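Type III effector HopA1 (Pseudomonas syringae pv. tomato str. DC3000, PDB 4RSX) is a type III effector, probably injected into plant cells by the bacterial secretion system, with a molecular activity that is not established. Local coordinates at residues E19-Y33 / H215-L227. Residues are numbered along the deposited sequence; the frame is centred on the assembly and turned at random.
Sequences EAMRNPSRMDIYKIY and HGMSRAEVISDAL
G216 brings its backbone flat against the ring of Y33: its CA sits 3.6 Å from the ring centroid, only 5° off the normal, a CH-pi contact close enough that the Y33 ring rests on the first turn of helix 215-227. The edge of the H215 ring, at CD2, approaches the hydroxyl end of the same tyrosine. Y30 takes the neighbouring place. Its ring edge meets the G216 carbonyl carbon, and M217, bent at chi2 and chi3, curls its CE over one face at 3.8 Å from the centroid of the Y30 ring; the sulfur lies obliquely alongside, a Met-aromatic contact.

Deeper in, I29 is a knob in a hole lined by A220, I223, S224 and L227. With I29 CG2 anti to the backbone N, that branch is directed onto A220 CB (3.8 Å) and I223, whereas I29 CD1 runs on to L227 CD1 (4.0 Å). W14 and F11 of helix 2-19 also pack on I223, so three helices meet here. P24 and the CB of E19 extend the apolar seam along L227, which F234 of helix 234-245 touches as well.

The outer flank is looser and more polar. R26 lays its aliphatic stem across E221, and R26 NH1 reaches E221 OE1 at 2.9 Å, a salt bridge with a bent N-H...O angle of 144° and the two flat groups well tilted from each other. R213 holds the other carboxylate oxygen, OE2. Beside this pair M27 CE and M217 CE lie 3.7 Å apart.

In the helical part beside the antiparallel sheet, helix 26-33, near the start of this HopA1 fragment, thus crosses helix 215-227 of the HopA1 family region at 128°, mainly on apolar and ring contacts; at the exposed margin, E221 lies between two arginines, which would probably favour its charged form.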
# COMPACT_ATOMS: atom_id res chain seq x y z
N GLU A 19 10.20 -13.59 17.05
CA GLU A 19 10.38 -14.16 18.38
C GLU A 19 11.64 -15.02 18.41
O GLU A 19 12.25 -15.18 19.46
CB GLU A 19 9.18 -15.01 18.75
CG GLU A 19 9.26 -15.60 20.14
CD GLU A 19 8.12 -16.53 20.44
OE1 GLU A 19 7.65 -17.21 19.50
OE2 GLU A 19 7.70 -16.59 21.62
N ALA A 20 12.02 -15.57 17.26
CA ALA A 20 13.22 -16.41 17.19
C ALA A 20 14.51 -15.60 17.25
O ALA A 20 15.58 -16.15 17.48
CB ALA A 20 13.18 -17.28 15.93
N MET A 21 14.42 -14.29 17.04
CA MET A 21 15.61 -13.44 17.07
C MET A 21 16.00 -13.06 18.50
O MET A 21 15.20 -13.18 19.43
CB MET A 21 15.39 -12.18 16.26
CG MET A 21 15.10 -12.43 14.81
SD MET A 21 14.68 -10.89 13.97
CE MET A 21 16.26 -10.02 14.11
N ARG A 22 17.25 -12.59 18.65
CA ARG A 22 17.76 -12.17 19.95
C ARG A 22 17.61 -10.66 20.16
O ARG A 22 18.20 -9.86 19.42
CB ARG A 22 19.23 -12.58 20.11
CG ARG A 22 19.95 -11.96 21.32
CD ARG A 22 19.27 -12.30 22.66
NE ARG A 22 20.20 -12.23 23.79
CZ ARG A 22 19.83 -12.19 25.07
NH1 ARG A 22 18.55 -12.20 25.39
NH2 ARG A 22 20.75 -12.13 26.03
N ASN A 23 16.81 -10.30 21.17
CA ASN A 23 16.50 -8.91 21.48
C ASN A 23 16.18 -8.04 20.26
O ASN A 23 16.81 -7.01 20.05
CB ASN A 23 17.64 -8.28 22.30
CG ASN A 23 17.84 -8.97 23.64
OD1 ASN A 23 16.93 -9.62 24.16
ND2 ASN A 23 19.03 -8.83 24.21
N PRO A 24 15.18 -8.46 19.46
CA PRO A 24 14.91 -7.78 18.18
C PRO A 24 14.37 -6.36 18.37
O PRO A 24 13.55 -6.12 19.25
CB PRO A 24 13.84 -8.67 17.54
CG PRO A 24 13.13 -9.30 18.70
CD PRO A 24 14.16 -9.48 19.78
N SER A 25 14.85 -5.42 17.55
CA SER A 25 14.35 -4.05 17.58
C SER A 25 13.06 -3.96 16.76
O SER A 25 12.71 -4.91 16.05
CB SER A 25 15.37 -3.10 16.98
OG SER A 25 15.40 -3.21 15.57
N ARG A 26 12.38 -2.82 16.84
CA ARG A 26 11.20 -2.61 16.00
C ARG A 26 11.61 -2.67 14.53
O ARG A 26 10.88 -3.23 13.70
CB ARG A 26 10.50 -1.29 16.34
CG ARG A 26 9.72 -1.32 17.65
CD ARG A 26 9.22 0.07 18.08
NE ARG A 26 10.33 0.97 18.36
CZ ARG A 26 10.75 1.95 17.56
NH1 ARG A 26 10.13 2.22 16.42
NH2 ARG A 26 11.79 2.68 17.92
N MET A 27 12.78 -2.11 14.23
CA MET A 27 13.32 -2.13 12.87
C MET A 27 13.65 -3.55 12.38
O MET A 27 13.41 -3.89 11.21
CB MET A 27 14.56 -1.24 12.78
CG MET A 27 15.03 -0.96 11.36
SD MET A 27 13.77 -0.09 10.39
CE MET A 27 13.42 1.31 11.45
N ASP A 28 14.20 -4.38 13.27
CA ASP A 28 14.47 -5.78 12.93
C ASP A 28 13.17 -6.44 12.50
O ASP A 28 13.08 -7.05 11.43
CB ASP A 28 15.03 -6.53 14.13
CG ASP A 28 16.46 -6.15 14.45
OD1 ASP A 28 17.19 -5.78 13.50
OD2 ASP A 28 16.83 -6.21 15.64
N ILE A 29 12.15 -6.31 13.36
CA ILE A 29 10.85 -6.90 13.10
C ILE A 29 10.32 -6.39 11.77
O ILE A 29 9.82 -7.17 10.96
CB ILE A 29 9.88 -6.59 14.25
CG1 ILE A 29 10.41 -7.22 15.54
CG2 ILE A 29 8.47 -7.08 13.91
CD1 ILE A 29 9.71 -6.77 16.79
N TYR A 30 10.49 -5.10 11.52
CA TYR A 30 10.04 -4.46 10.29
C TYR A 30 10.76 -4.97 9.03
O TYR A 30 10.14 -5.11 7.95
CB TYR A 30 10.20 -2.94 10.43
CG TYR A 30 9.85 -2.16 9.20
CD1 TYR A 30 8.56 -2.22 8.67
CD2 TYR A 30 10.79 -1.35 8.57
CE1 TYR A 30 8.23 -1.49 7.53
CE2 TYR A 30 10.47 -0.62 7.44
CZ TYR A 30 9.18 -0.69 6.92
OH TYR A 30 8.86 0.03 5.79
N LYS A 31 12.06 -5.25 9.14
CA LYS A 31 12.82 -5.72 7.98
C LYS A 31 12.33 -7.07 7.45
O LYS A 31 12.43 -7.33 6.26
CB LYS A 31 14.32 -5.76 8.27
CG LYS A 31 14.98 -4.37 8.30
CD LYS A 31 16.48 -4.47 8.63
CE LYS A 31 17.12 -3.09 8.74
NZ LYS A 31 18.42 -3.12 9.47
N ILE A 32 11.79 -7.90 8.34
CA ILE A 32 11.18 -9.17 7.92
C ILE A 32 10.01 -8.92 6.96
O ILE A 32 9.86 -9.63 5.96
CB ILE A 32 10.70 -10.02 9.11
CG1 ILE A 32 11.86 -10.29 10.07
CG2 ILE A 32 10.10 -11.32 8.61
CD1 ILE A 32 11.41 -10.79 11.43
N TYR A 33 9.18 -7.93 7.27
CA TYR A 33 8.09 -7.50 6.38
C TYR A 33 8.62 -6.94 5.06
O TYR A 33 8.05 -7.22 4.00
CB TYR A 33 7.26 -6.41 7.07
CG TYR A 33 6.16 -5.82 6.22
CD1 TYR A 33 4.88 -6.32 6.28
CD2 TYR A 33 6.40 -4.75 5.37
CE1 TYR A 33 3.87 -5.79 5.53
CE2 TYR A 33 5.40 -4.22 4.59
CZ TYR A 33 4.13 -4.74 4.68
OH TYR A 33 3.11 -4.23 3.93
N HIS A 215 1.66 0.46 6.93
CA HIS A 215 1.11 -0.80 7.40
C HIS A 215 2.16 -1.74 8.03
O HIS A 215 1.92 -2.32 9.11
CB HIS A 215 0.39 -1.52 6.26
CG HIS A 215 -0.02 -2.91 6.60
ND1 HIS A 215 -1.19 -3.20 7.27
CD2 HIS A 215 0.60 -4.09 6.39
CE1 HIS A 215 -1.28 -4.50 7.44
NE2 HIS A 215 -0.21 -5.07 6.92
N GLY A 216 3.31 -1.88 7.37
CA GLY A 216 4.41 -2.69 7.88
C GLY A 216 4.93 -2.28 9.25
O GLY A 216 5.12 -3.13 10.14
N MET A 217 5.18 -0.98 9.44
CA MET A 217 5.76 -0.53 10.70
C MET A 217 4.74 -0.60 11.82
O MET A 217 5.09 -0.91 12.97
CB MET A 217 6.38 0.88 10.57
CG MET A 217 7.16 1.35 11.82
SD MET A 217 8.51 0.23 12.37
CE MET A 217 9.80 0.67 11.22
N SER A 218 3.48 -0.32 11.51
CA SER A 218 2.44 -0.36 12.54
C SER A 218 2.24 -1.78 13.07
O SER A 218 2.14 -1.98 14.28
CB SER A 218 1.12 0.24 12.06
OG SER A 218 0.44 -0.62 11.16
N ARG A 219 2.20 -2.76 12.17
CA ARG A 219 1.99 -4.13 12.62
C ARG A 219 3.28 -4.67 13.24
O ARG A 219 3.23 -5.51 14.13
CB ARG A 219 1.52 -5.04 11.47
CG ARG A 219 0.28 -4.56 10.72
CD ARG A 219 -0.76 -4.00 11.65
NE ARG A 219 -2.10 -4.06 11.08
CZ ARG A 219 -2.76 -3.03 10.56
NH1 ARG A 219 -3.98 -3.21 10.07
NH2 ARG A 219 -2.21 -1.82 10.51
N ALA A 220 4.44 -4.17 12.77
CA ALA A 220 5.71 -4.57 13.37
C ALA A 220 5.69 -4.22 14.85
O ALA A 220 6.17 -4.98 15.71
CB ALA A 220 6.89 -3.87 12.68
N GLU A 221 5.10 -3.06 15.15
CA GLU A 221 5.13 -2.53 16.51
C GLU A 221 4.14 -3.24 17.43
O GLU A 221 4.38 -3.38 18.63
CB GLU A 221 5.01 -0.99 16.50
CG GLU A 221 6.34 -0.35 16.01
CD GLU A 221 6.26 1.15 15.72
OE1 GLU A 221 7.34 1.79 15.63
OE2 GLU A 221 5.14 1.68 15.57
N VAL A 222 3.04 -3.73 16.85
CA VAL A 222 2.14 -4.62 17.58
C VAL A 222 2.93 -5.86 18.07
O VAL A 222 2.78 -6.31 19.22
CB VAL A 222 0.95 -5.07 16.69
CG1 VAL A 222 0.16 -6.19 17.35
CG2 VAL A 222 0.04 -3.89 16.38
N ILE A 223 3.77 -6.40 17.19
CA ILE A 223 4.56 -7.58 17.52
C ILE A 223 5.56 -7.29 18.63
O ILE A 223 5.72 -8.10 19.56
CB ILE A 223 5.31 -8.12 16.27
CG1 ILE A 223 4.32 -8.67 15.25
CG2 ILE A 223 6.31 -9.21 16.67
CD1 ILE A 223 4.96 -8.98 13.90
N SER A 224 6.25 -6.15 18.55
CA SER A 224 7.17 -5.72 19.61
C SER A 224 6.48 -5.71 20.96
O SER A 224 7.02 -6.21 21.95
CB SER A 224 7.69 -4.30 19.34
OG SER A 224 8.45 -4.28 18.16
N ASP A 225 5.29 -5.12 20.99
CA ASP A 225 4.52 -5.08 22.23
C ASP A 225 4.24 -6.48 22.76
O ASP A 225 4.48 -6.76 23.93
CB ASP A 225 3.20 -4.33 22.03
CG ASP A 225 3.40 -2.84 21.83
OD1 ASP A 225 4.49 -2.32 22.20
OD2 ASP A 225 2.47 -2.18 21.31
N ALA A 226 3.74 -7.36 21.89
CA ALA A 226 3.45 -8.74 22.30
C ALA A 226 4.69 -9.40 22.91
O ALA A 226 4.59 -10.06 23.94
CB ALA A 226 2.93 -9.56 21.11
N LEU A 227 5.85 -9.17 22.29
CA LEU A 227 7.12 -9.72 22.79
C LEU A 227 7.48 -9.18 24.17
O LEU A 227 8.16 -9.85 24.95
CB LEU A 227 8.25 -9.42 21.80
CG LEU A 227 8.16 -10.17 20.48
CD1 LEU A 227 9.21 -9.68 19.48
CD2 LEU A 227 8.29 -11.66 20.74